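Local atomic coordinates of tryparedoxin II (PDB entry 1I5G), a protein that probably carries reducing equivalents from trypanothione to downstream peroxidases, as a thioredoxin-like disulfide oxidoreductase of the trypanosomatid Crithidia fasciculata. Residues 12-17 against 79-84; 51-56 against 129-134; 59-64 against 135-140. The protein carries 1 engineered substitution. One frame throughout, in Å; residues are numbered along the deposited sequence.

Contact 1 (12-17 against 79-84); sequences NVLKGA and DYYAKM
The phenol oxygen of Tyr81 has two hydrogen-bond partners: Gly16 N gives it a weak hydrogen bond, Gly16 N to Tyr81 OH 3.3 Å with a bent N-H...O angle of 127°, and a hydrogen bond joins it to the backbone oxygen of Trp86. In this thioredoxin-like fold these contacts bring the end of helix 74-81 against the end of strand 12-15, which lies antiparallel to strand 87-88 in the central sheet, and the residue after it. With CG anti to the backbone N (chi1 177°), the tyrosine reaches straight out to the strand. Its ring meets Leu14 obliquely, Leu14 CB lying 3.7 Å from Tyr81 CE2 and Leu14 CD1 3.8 Å from that same carbon. Lys15 comes to the ring's edge with its backbone, Lys15 CA being 3.2 Å from Tyr81 OH, while its CB points away from segment 79-84. A phenylalanine in place of Tyr81 would probably keep the Leu14 packing but deprive Trp86 O and Gly16 N of a polar mate. Gly16 suits its place because its phi is positive (61°), which a residue with a CB adopts less readily. Its N-H also meets a water, Gly16 N to water O 2.9 Å, which in turn bonds Met84 O at 3.1 Å.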
loop_
_atom_site.group_PDB
_atom_site.type_symbol
_atom_site.label_atom_id
_atom_site.label_comp_id
_atom_site.label_asym_id
_atom_site.label_seq_id
_atom_site.Cartn_x
_atom_site.Cartn_y
_atom_site.Cartn_z
ATOM N N ASN A 12 -4.381 -12.931 -6.321
ATOM C CA ASN A 12 -4.789 -12.762 -4.933
ATOM C C ASN A 12 -3.751 -11.961 -4.181
ATOM O O ASN A 12 -2.572 -12.001 -4.451
ATOM C CB ASN A 12 -4.993 -14.102 -4.197
ATOM C CG ASN A 12 -6.217 -14.851 -4.680
ATOM O OD1 ASN A 12 -6.080 -15.964 -5.160
ATOM N ND2 ASN A 12 -7.417 -14.247 -4.557
ATOM N N VAL A 13 -4.210 -11.224 -3.194
ATOM C CA VAL A 13 -3.373 -10.498 -2.256
ATOM C C VAL A 13 -3.615 -11.009 -0.853
ATOM O O VAL A 13 -4.582 -11.736 -0.572
ATOM C CB VAL A 13 -3.547 -8.980 -2.387
ATOM C CG1 VAL A 13 -3.169 -8.519 -3.782
ATOM C CG2 VAL A 13 -4.968 -8.600 -2.114
ATOM N N LEU A 14 -2.720 -10.643 0.061
ATOM C CA LEU A 14 -2.782 -11.120 1.444
ATOM C C LEU A 14 -3.589 -10.218 2.339
ATOM O O LEU A 14 -3.677 -9.010 2.112
ATOM C CB LEU A 14 -1.368 -11.105 2.036
ATOM C CG LEU A 14 -0.264 -11.826 1.272
ATOM C CD1 LEU A 14 0.988 -11.837 2.123
ATOM C CD2 LEU A 14 -0.585 -13.242 0.821
ATOM N N LYS A 15 -4.191 -10.812 3.373
ATOM C CA LYS A 15 -4.772 -10.105 4.508
ATOM C C LYS A 15 -4.494 -11.000 5.712
ATOM O O LYS A 15 -4.991 -12.129 5.782
ATOM C CB LYS A 15 -6.295 -9.920 4.419
ATOM C CG LYS A 15 -6.803 -9.073 5.555
ATOM C CD LYS A 15 -8.242 -8.687 5.289
ATOM C CE LYS A 15 -8.696 -7.830 6.462
ATOM N NZ LYS A 15 -7.681 -6.910 7.048
ATOM N N GLY A 16 -3.729 -10.532 6.686
ATOM C CA GLY A 16 -3.414 -11.364 7.841
ATOM C C GLY A 16 -2.670 -12.608 7.397
ATOM O O GLY A 16 -1.634 -12.534 6.743
ATOM N N ALA A 17 -3.231 -13.754 7.778
ATOM C CA ALA A 17 -2.690 -15.067 7.438
ATOM C C ALA A 17 -3.270 -15.656 6.170
ATOM O O ALA A 17 -2.825 -16.721 5.791
ATOM C CB ALA A 17 -2.835 -16.040 8.631
ATOM N N ASP A 79 7.605 -11.205 9.156
ATOM C CA ASP A 79 7.575 -10.521 10.438
ATOM C C ASP A 79 7.104 -9.073 10.351
ATOM O O ASP A 79 6.393 -8.593 11.241
ATOM C CB ASP A 79 8.985 -10.549 11.062
ATOM C CG ASP A 79 9.476 -11.948 11.429
ATOM O OD1 ASP A 79 8.653 -12.872 11.536
ATOM O OD2 ASP A 79 10.702 -12.114 11.604
ATOM N N TYR A 80 7.476 -8.351 9.293
ATOM C CA TYR A 80 7.128 -6.956 9.160
ATOM C C TYR A 80 5.654 -6.831 8.770
ATOM O O TYR A 80 4.938 -6.041 9.352
ATOM C CB TYR A 80 8.034 -6.393 8.057
ATOM C CG TYR A 80 7.960 -4.882 7.885
ATOM C CD1 TYR A 80 7.881 -4.023 8.977
ATOM C CD2 TYR A 80 7.983 -4.315 6.624
ATOM C CE1 TYR A 80 7.821 -2.638 8.831
ATOM C CE2 TYR A 80 7.923 -2.932 6.470
ATOM C CZ TYR A 80 7.838 -2.099 7.584
ATOM O OH TYR A 80 7.786 -0.728 7.467
ATOM N N TYR A 81 5.201 -7.611 7.789
ATOM C CA TYR A 81 3.804 -7.569 7.387
ATOM C C TYR A 81 2.891 -8.015 8.517
ATOM O O TYR A 81 1.804 -7.481 8.642
ATOM C CB TYR A 81 3.566 -8.389 6.114
ATOM C CG TYR A 81 2.112 -8.408 5.717
ATOM C CD1 TYR A 81 1.366 -7.236 5.570
ATOM C CD2 TYR A 81 1.440 -9.602 5.503
ATOM C CE1 TYR A 81 0.022 -7.297 5.230
ATOM C CE2 TYR A 81 0.101 -9.656 5.162
ATOM C CZ TYR A 81 -0.623 -8.493 5.028
ATOM O OH TYR A 81 -1.944 -8.582 4.690
ATOM N N ALA A 82 3.306 -8.968 9.347
ATOM C CA ALA A 82 2.491 -9.354 10.504
ATOM C C ALA A 82 2.184 -8.204 11.450
ATOM O O ALA A 82 1.198 -8.305 12.201
ATOM C CB ALA A 82 3.194 -10.479 11.281
ATOM N N LYS A 83 2.935 -7.099 11.448
ATOM C CA LYS A 83 2.659 -5.916 12.276
ATOM C C LYS A 83 1.560 -5.058 11.683
ATOM O O LYS A 83 1.123 -4.116 12.334
ATOM C CB LYS A 83 3.903 -5.041 12.411
ATOM C CG LYS A 83 5.075 -5.799 13.025
ATOM C CD LYS A 83 6.398 -5.046 13.133
ATOM C CE LYS A 83 7.510 -5.822 13.870
ATOM N NZ LYS A 83 8.759 -4.979 13.950
ATOM N N MET A 84 1.106 -5.327 10.466
ATOM C CA MET A 84 0.212 -4.423 9.728
ATOM C C MET A 84 -1.183 -4.966 9.574
ATOM O O MET A 84 -1.346 -6.186 9.433
ATOM C CB MET A 84 0.810 -4.203 8.334
ATOM C CG MET A 84 2.203 -3.636 8.347
ATOM S SD MET A 84 2.947 -3.618 6.681
ATOM C CE MET A 84 4.563 -3.057 7.072
HETATM O O HOH W 1 -3.278 -7.781 7.644
#

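Contact 2 (51-56 against 129-134); sequences IDFYKA and TMVVKD
Helices 41-57 and 127-133 approach each other here, with Phe53 CA and Val131 CA the nearest pair of alpha carbons at 7.0 Å. Between them the contact is a phenylalanine ring laid against a forked aliphatic side chain, with no hydrogen bond across. Val131 CG2 stands over the middle of one face of the Phe53 ring, 4.0 Å from its centroid and only 6° off the normal, a well-centred CH-pi contact. The other branch works beside it: Val131 CG1 lies 4.0 Å from Phe53 CB, covering the root of the ring. This division of labour follows from the valine torsion, which puts CG1 anti to the backbone N (chi1 159°) and CG2 beside that nitrogen. Phe53 in turn has CG anti to its own N, and that swings the ring out from its helix across the gap. A beta-branched residue suits the spot, since both methyls can press on the aromatic group without a long, flexible chain.

The ring's edge meets something polar. Asp134 O lies in the ring plane, 3.4 Å from Phe53 CE2, so the carbonyl faces the weakly positive rim of the ring and not its electron-rich face. Asp134 is the first residue to leave helical geometry after 127-133, and its amide still closes the last turn, Asp134 N to Met130 O 2.8 Å. Its carboxylate is hydrogen-bonded to Trp142 NE1.

The surroundings complete a hydrophobic seam: Val131 also touches Phe46, two turns before Phe53 on helix 41-57, while the Phe53 ring meets His57 with planes at about 60° and touches Ala137. Helix 127-133 thus packs against the Phe46 and Phe53 side of helix 41-57, whose Tyr54 packs against Phe63 and Val65 of strand 63-69 in the central sheet.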
loop_
_atom_site.group_PDB
_atom_site.type_symbol
_atom_site.label_atom_id
_atom_site.label_comp_id
_atom_site.label_asym_id
_atom_site.label_seq_id
_atom_site.Cartn_x
_atom_site.Cartn_y
_atom_site.Cartn_z
ATOM N N ILE A 51 -0.541 3.035 10.430
ATOM C CA ILE A 51 -1.500 2.201 11.144
ATOM C C ILE A 51 -2.584 3.006 11.866
ATOM O O ILE A 51 -3.767 2.713 11.752
ATOM C CB ILE A 51 -0.769 1.223 12.093
ATOM C CG1 ILE A 51 0.072 0.211 11.299
ATOM C CG2 ILE A 51 -1.723 0.514 13.054
ATOM C CD1 ILE A 51 0.958 -0.685 12.147
ATOM N N ASP A 52 -2.190 4.034 12.596
ATOM C CA ASP A 52 -3.164 4.848 13.318
ATOM C C ASP A 52 -4.094 5.493 12.302
ATOM O O ASP A 52 -5.323 5.587 12.467
ATOM C CB ASP A 52 -2.476 5.910 14.186
ATOM C CG ASP A 52 -1.733 5.344 15.404
ATOM O OD1 ASP A 52 -1.963 4.170 15.771
ATOM O OD2 ASP A 52 -0.931 6.110 15.983
ATOM N N PHE A 53 -3.582 5.985 11.171
ATOM C CA PHE A 53 -4.354 6.630 10.118
ATOM C C PHE A 53 -5.372 5.666 9.512
ATOM O O PHE A 53 -6.530 6.027 9.285
ATOM C CB PHE A 53 -3.414 7.149 9.023
ATOM C CG PHE A 53 -4.089 8.083 8.066
ATOM C CD1 PHE A 53 -4.743 7.600 6.940
ATOM C CD2 PHE A 53 -4.085 9.453 8.282
ATOM C CE1 PHE A 53 -5.358 8.448 6.073
ATOM C CE2 PHE A 53 -4.702 10.320 7.418
ATOM C CZ PHE A 53 -5.349 9.802 6.307
ATOM N N TYR A 54 -4.916 4.452 9.254
ATOM C CA TYR A 54 -5.757 3.403 8.707
ATOM C C TYR A 54 -6.895 3.040 9.674
ATOM O O TYR A 54 -8.037 2.906 9.270
ATOM C CB TYR A 54 -4.936 2.177 8.438
ATOM C CG TYR A 54 -5.567 1.018 7.749
ATOM C CD1 TYR A 54 -5.691 0.953 6.369
ATOM C CD2 TYR A 54 -6.045 -0.049 8.479
ATOM C CE1 TYR A 54 -6.238 -0.098 5.713
ATOM C CE2 TYR A 54 -6.607 -1.140 7.828
ATOM C CZ TYR A 54 -6.712 -1.165 6.433
ATOM O OH TYR A 54 -7.260 -2.275 5.818
ATOM N N LYS A 55 -6.575 2.881 10.959
ATOM C CA LYS A 55 -7.638 2.536 11.903
ATOM C C LYS A 55 -8.640 3.669 11.979
ATOM O O LYS A 55 -9.847 3.464 12.042
ATOM C CB LYS A 55 -7.026 2.245 13.271
ATOM C CG LYS A 55 -6.163 1.003 13.264
ATOM C CD LYS A 55 -5.530 0.765 14.636
ATOM C CE LYS A 55 -4.560 -0.392 14.720
ATOM N NZ LYS A 55 -3.775 -0.370 15.998
ATOM N N ALA A 56 -8.186 4.911 11.960
ATOM C CA ALA A 56 -9.090 6.039 12.062
ATOM C C ALA A 56 -9.983 6.253 10.856
ATOM O O ALA A 56 -11.164 6.592 10.964
ATOM C CB ALA A 56 -8.295 7.306 12.347
ATOM N N THR A 129 3.864 12.069 3.152
ATOM C CA THR A 129 3.938 13.307 3.902
ATOM C C THR A 129 2.578 13.748 4.400
ATOM O O THR A 129 2.488 14.276 5.513
ATOM C CB THR A 129 4.642 14.455 3.210
ATOM O OG1 THR A 129 4.211 15.816 3.255
ATOM C CG2 THR A 129 5.785 14.133 2.367
ATOM N N MET A 130 1.521 13.540 3.610
ATOM C CA MET A 130 0.218 14.026 4.065
ATOM C C MET A 130 -0.413 13.214 5.170
ATOM O O MET A 130 -1.168 13.760 5.959
ATOM C CB MET A 130 -0.715 14.253 2.888
ATOM C CG MET A 130 -0.213 15.369 2.010
ATOM S SD MET A 130 0.297 16.935 2.781
ATOM C CE MET A 130 -1.220 17.380 3.512
ATOM N N VAL A 131 -0.126 11.931 5.313
ATOM C CA VAL A 131 -0.570 11.240 6.494
ATOM C C VAL A 131 0.049 11.897 7.723
ATOM O O VAL A 131 -0.594 12.017 8.760
ATOM C CB VAL A 131 -0.158 9.758 6.401
ATOM C CG1 VAL A 131 -0.106 9.045 7.706
ATOM C CG2 VAL A 131 -1.152 9.081 5.440
ATOM N N VAL A 132 1.298 12.333 7.674
ATOM C CA VAL A 132 1.935 12.990 8.814
ATOM C C VAL A 132 1.382 14.391 9.022
ATOM O O VAL A 132 1.133 14.742 10.164
ATOM C CB VAL A 132 3.454 13.058 8.593
ATOM C CG1 VAL A 132 4.131 13.727 9.789
ATOM C CG2 VAL A 132 4.134 11.686 8.416
ATOM N N LYS A 133 1.186 15.151 7.950
ATOM C CA LYS A 133 0.732 16.541 8.053
ATOM C C LYS A 133 -0.768 16.692 8.251
ATOM O O LYS A 133 -1.235 17.733 8.732
ATOM C CB LYS A 133 1.176 17.352 6.863
ATOM C CG LYS A 133 2.699 17.484 6.747
ATOM C CD LYS A 133 3.116 18.350 5.618
ATOM C CE LYS A 133 2.802 19.833 5.767
ATOM N NZ LYS A 133 3.534 20.634 4.772
ATOM N N ASP A 134 -1.558 15.703 7.893
ATOM C CA ASP A 134 -3.022 15.756 7.952
ATOM C C ASP A 134 -3.543 14.486 8.609
ATOM O O ASP A 134 -4.305 13.694 8.017
ATOM C CB ASP A 134 -3.575 15.925 6.533
ATOM C CG ASP A 134 -5.082 16.117 6.497
ATOM O OD1 ASP A 134 -5.676 16.564 7.518
ATOM O OD2 ASP A 134 -5.652 15.832 5.422
#

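Contact 3 (59-64 against 135-140); sequences EKKNFE and PEAKDF
Phe63 and Phe140 meet obliquely, their planes at 32° and their centroids 5.2 Å apart, with Phe63 CD2 only 3.5 Å from Phe140 CZ. The pair joins the start of strand 63-69 of the thioredoxin-like fold to the irregular segment that follows its last helix, 127-133. Lys61 supplies the rest of the first shell with its aliphatic part. Its CB lies over one face of the Phe140 ring toward the rim, Lys61 CB 4.1 Å from the centroid and 21° off the normal, while also sitting at the edge of the Phe63 ring. A bend at chi2 (-68°) then turns the chain along Ala137, bringing Lys61 CE to 3.8 Å from Ala137 CB. Lysine suits this margin, since its methylenes can cover a ring while the amine stays at the partly exposed border. Ala137, buried against Phe53 and His57, has a methyl small enough to fit beside Lys61 CE.

Farther out, Phe63 is held by the edge-to-face ring of Phe32 and by Tyr54 and His57 of helix 41-57, and Phe140 by the edge-to-face ring of Trp142. The Asp134 carboxylate fixes the path of the loop by accepting Lys138 N and Asp139 N, and Pro135 O is hydrogen-bonded to His57 NE2. Ala137 O closes the turn: it accepts a weak bond from Phe140 N at 3.4 Å and lies 3.5 Å from Lys61 CE.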
loop_
_atom_site.group_PDB
_atom_site.type_symbol
_atom_site.label_atom_id
_atom_site.label_comp_id
_atom_site.label_asym_id
_atom_site.label_seq_id
_atom_site.Cartn_x
_atom_site.Cartn_y
_atom_site.Cartn_z
ATOM N N GLU A 59 -12.254 2.980 6.814
ATOM C CA GLU A 59 -13.667 2.748 6.533
ATOM C C GLU A 59 -14.390 4.008 6.092
ATOM O O GLU A 59 -15.027 3.999 5.053
ATOM C CB GLU A 59 -14.300 2.066 7.740
ATOM C CG GLU A 59 -15.682 1.471 7.534
ATOM C CD GLU A 59 -15.703 0.096 6.882
ATOM O OE1 GLU A 59 -14.643 -0.399 6.446
ATOM O OE2 GLU A 59 -16.803 -0.513 6.795
ATOM N N LYS A 60 -14.269 5.081 6.866
ATOM C CA LYS A 60 -14.984 6.314 6.603
ATOM C C LYS A 60 -14.551 7.023 5.330
ATOM O O LYS A 60 -15.355 7.650 4.617
ATOM C CB LYS A 60 -14.847 7.284 7.769
ATOM C CG LYS A 60 -15.620 6.864 9.023
ATOM C CD LYS A 60 -15.072 7.674 10.188
ATOM C CE LYS A 60 -15.847 7.511 11.496
ATOM N NZ LYS A 60 -15.355 8.567 12.427
ATOM N N LYS A 61 -13.270 6.940 4.985
ATOM C CA LYS A 61 -12.723 7.601 3.804
ATOM C C LYS A 61 -12.596 6.596 2.651
ATOM O O LYS A 61 -12.124 6.983 1.577
ATOM C CB LYS A 61 -11.370 8.251 4.101
ATOM C CG LYS A 61 -11.372 9.344 5.147
ATOM C CD LYS A 61 -12.102 10.601 4.726
ATOM C CE LYS A 61 -11.945 11.687 5.779
ATOM N NZ LYS A 61 -13.120 12.599 5.833
ATOM N N ASN A 62 -13.009 5.355 2.873
ATOM C CA ASN A 62 -13.106 4.335 1.830
ATOM C C ASN A 62 -11.821 4.064 1.055
ATOM O O ASN A 62 -11.757 4.179 -0.156
ATOM C CB ASN A 62 -14.271 4.651 0.874
ATOM C CG ASN A 62 -14.713 3.446 0.090
ATOM O OD1 ASN A 62 -14.717 2.339 0.652
ATOM N ND2 ASN A 62 -15.073 3.640 -1.169
ATOM N N PHE A 63 -10.816 3.690 1.844
ATOM C CA PHE A 63 -9.539 3.365 1.224
ATOM C C PHE A 63 -8.988 2.055 1.764
ATOM O O PHE A 63 -9.426 1.549 2.814
ATOM C CB PHE A 63 -8.498 4.502 1.310
ATOM C CG PHE A 63 -7.983 4.805 2.669
ATOM C CD1 PHE A 63 -6.951 4.140 3.254
ATOM C CD2 PHE A 63 -8.560 5.825 3.412
ATOM C CE1 PHE A 63 -6.503 4.472 4.533
ATOM C CE2 PHE A 63 -8.119 6.171 4.695
ATOM C CZ PHE A 63 -7.085 5.479 5.268
ATOM N N GLU A 64 -8.020 1.501 1.047
ATOM C CA GLU A 64 -7.273 0.308 1.433
ATOM C C GLU A 64 -5.774 0.621 1.327
ATOM O O GLU A 64 -5.404 1.505 0.562
ATOM C CB GLU A 64 -7.644 -0.874 0.537
ATOM C CG GLU A 64 -7.098 -2.224 0.977
ATOM C CD GLU A 64 -7.408 -2.480 2.424
ATOM O OE1 GLU A 64 -8.533 -2.989 2.669
ATOM O OE2 GLU A 64 -6.605 -2.188 3.295
ATOM N N PRO A 135 -3.182 14.249 9.866
ATOM C CA PRO A 135 -3.555 13.005 10.533
ATOM C C PRO A 135 -5.074 12.791 10.721
ATOM O O PRO A 135 -5.517 11.663 10.900
ATOM C CB PRO A 135 -2.834 13.100 11.888
ATOM C CG PRO A 135 -2.670 14.547 12.096
ATOM C CD PRO A 135 -2.398 15.129 10.770
ATOM N N GLU A 136 -5.847 13.874 10.670
ATOM C CA GLU A 136 -7.314 13.835 10.732
ATOM C C GLU A 136 -7.975 13.738 9.358
ATOM O O GLU A 136 -9.197 13.722 9.247
ATOM C CB GLU A 136 -7.839 15.048 11.522
ATOM C CG GLU A 136 -7.428 14.964 12.987
ATOM C CD GLU A 136 -8.020 13.737 13.645
ATOM O OE1 GLU A 136 -9.193 13.470 13.338
ATOM O OE2 GLU A 136 -7.379 13.024 14.457
ATOM N N ALA A 137 -7.184 13.655 8.292
ATOM C CA ALA A 137 -7.691 13.418 6.944
ATOM C C ALA A 137 -8.640 14.494 6.443
ATOM O O ALA A 137 -9.529 14.213 5.639
ATOM C CB ALA A 137 -8.291 12.033 6.834
ATOM N N LYS A 138 -8.441 15.723 6.903
ATOM C CA LYS A 138 -9.269 16.856 6.452
ATOM C C LYS A 138 -9.220 17.106 4.950
ATOM O O LYS A 138 -10.194 17.509 4.316
ATOM C CB LYS A 138 -8.919 18.145 7.205
ATOM C CG LYS A 138 -9.075 18.073 8.706
ATOM C CD LYS A 138 -8.515 19.293 9.398
ATOM C CE LYS A 138 -8.786 19.150 10.882
ATOM N NZ LYS A 138 -8.164 20.259 11.681
ATOM N N ASP A 139 -8.071 16.865 4.316
ATOM C CA ASP A 139 -7.852 17.154 2.911
ATOM C C ASP A 139 -7.604 15.915 2.089
ATOM O O ASP A 139 -7.201 15.963 0.935
ATOM C CB ASP A 139 -6.644 18.079 2.757
ATOM C CG ASP A 139 -6.862 19.472 3.312
ATOM O OD1 ASP A 139 -7.997 19.975 3.233
ATOM O OD2 ASP A 139 -5.881 20.074 3.830
ATOM N N PHE A 140 -7.861 14.778 2.705
ATOM C CA PHE A 140 -7.751 13.474 2.009
ATOM C C PHE A 140 -8.627 13.500 0.757
ATOM O O PHE A 140 -9.751 14.056 0.817
ATOM C CB PHE A 140 -8.342 12.399 2.925
ATOM C CG PHE A 140 -8.372 11.027 2.301
ATOM C CD1 PHE A 140 -9.440 10.608 1.511
ATOM C CD2 PHE A 140 -7.319 10.156 2.503
ATOM C CE1 PHE A 140 -9.417 9.332 0.960
ATOM C CE2 PHE A 140 -7.310 8.892 1.946
ATOM C CZ PHE A 140 -8.350 8.494 1.183
#

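How the contacts relate
Along the chain the first segments come in the order 12-17, 51-56, 59-64 and the second in the order 79-84, 129-134, 135-140, so all three contacts cross one another. Contacts 2 and 3 are neighbours, centres 8 Å apart, and form one continuous patch that fastens the C-terminal helix 127-133 and its following loop to helix 41-57 and strand 63-69. Contact 1 lies farther off, about 19 Å from contact 2 and 21 Å from contact 3 between centres, yet Lys83 O packs on Ile51 CD1. Contacts 1 and 3 reach the same sheet. The three join the N-terminal strand and C-terminal region to the thioredoxin-like part; bound glutathionylspermidine is about 12 Å from the Val131 side chain.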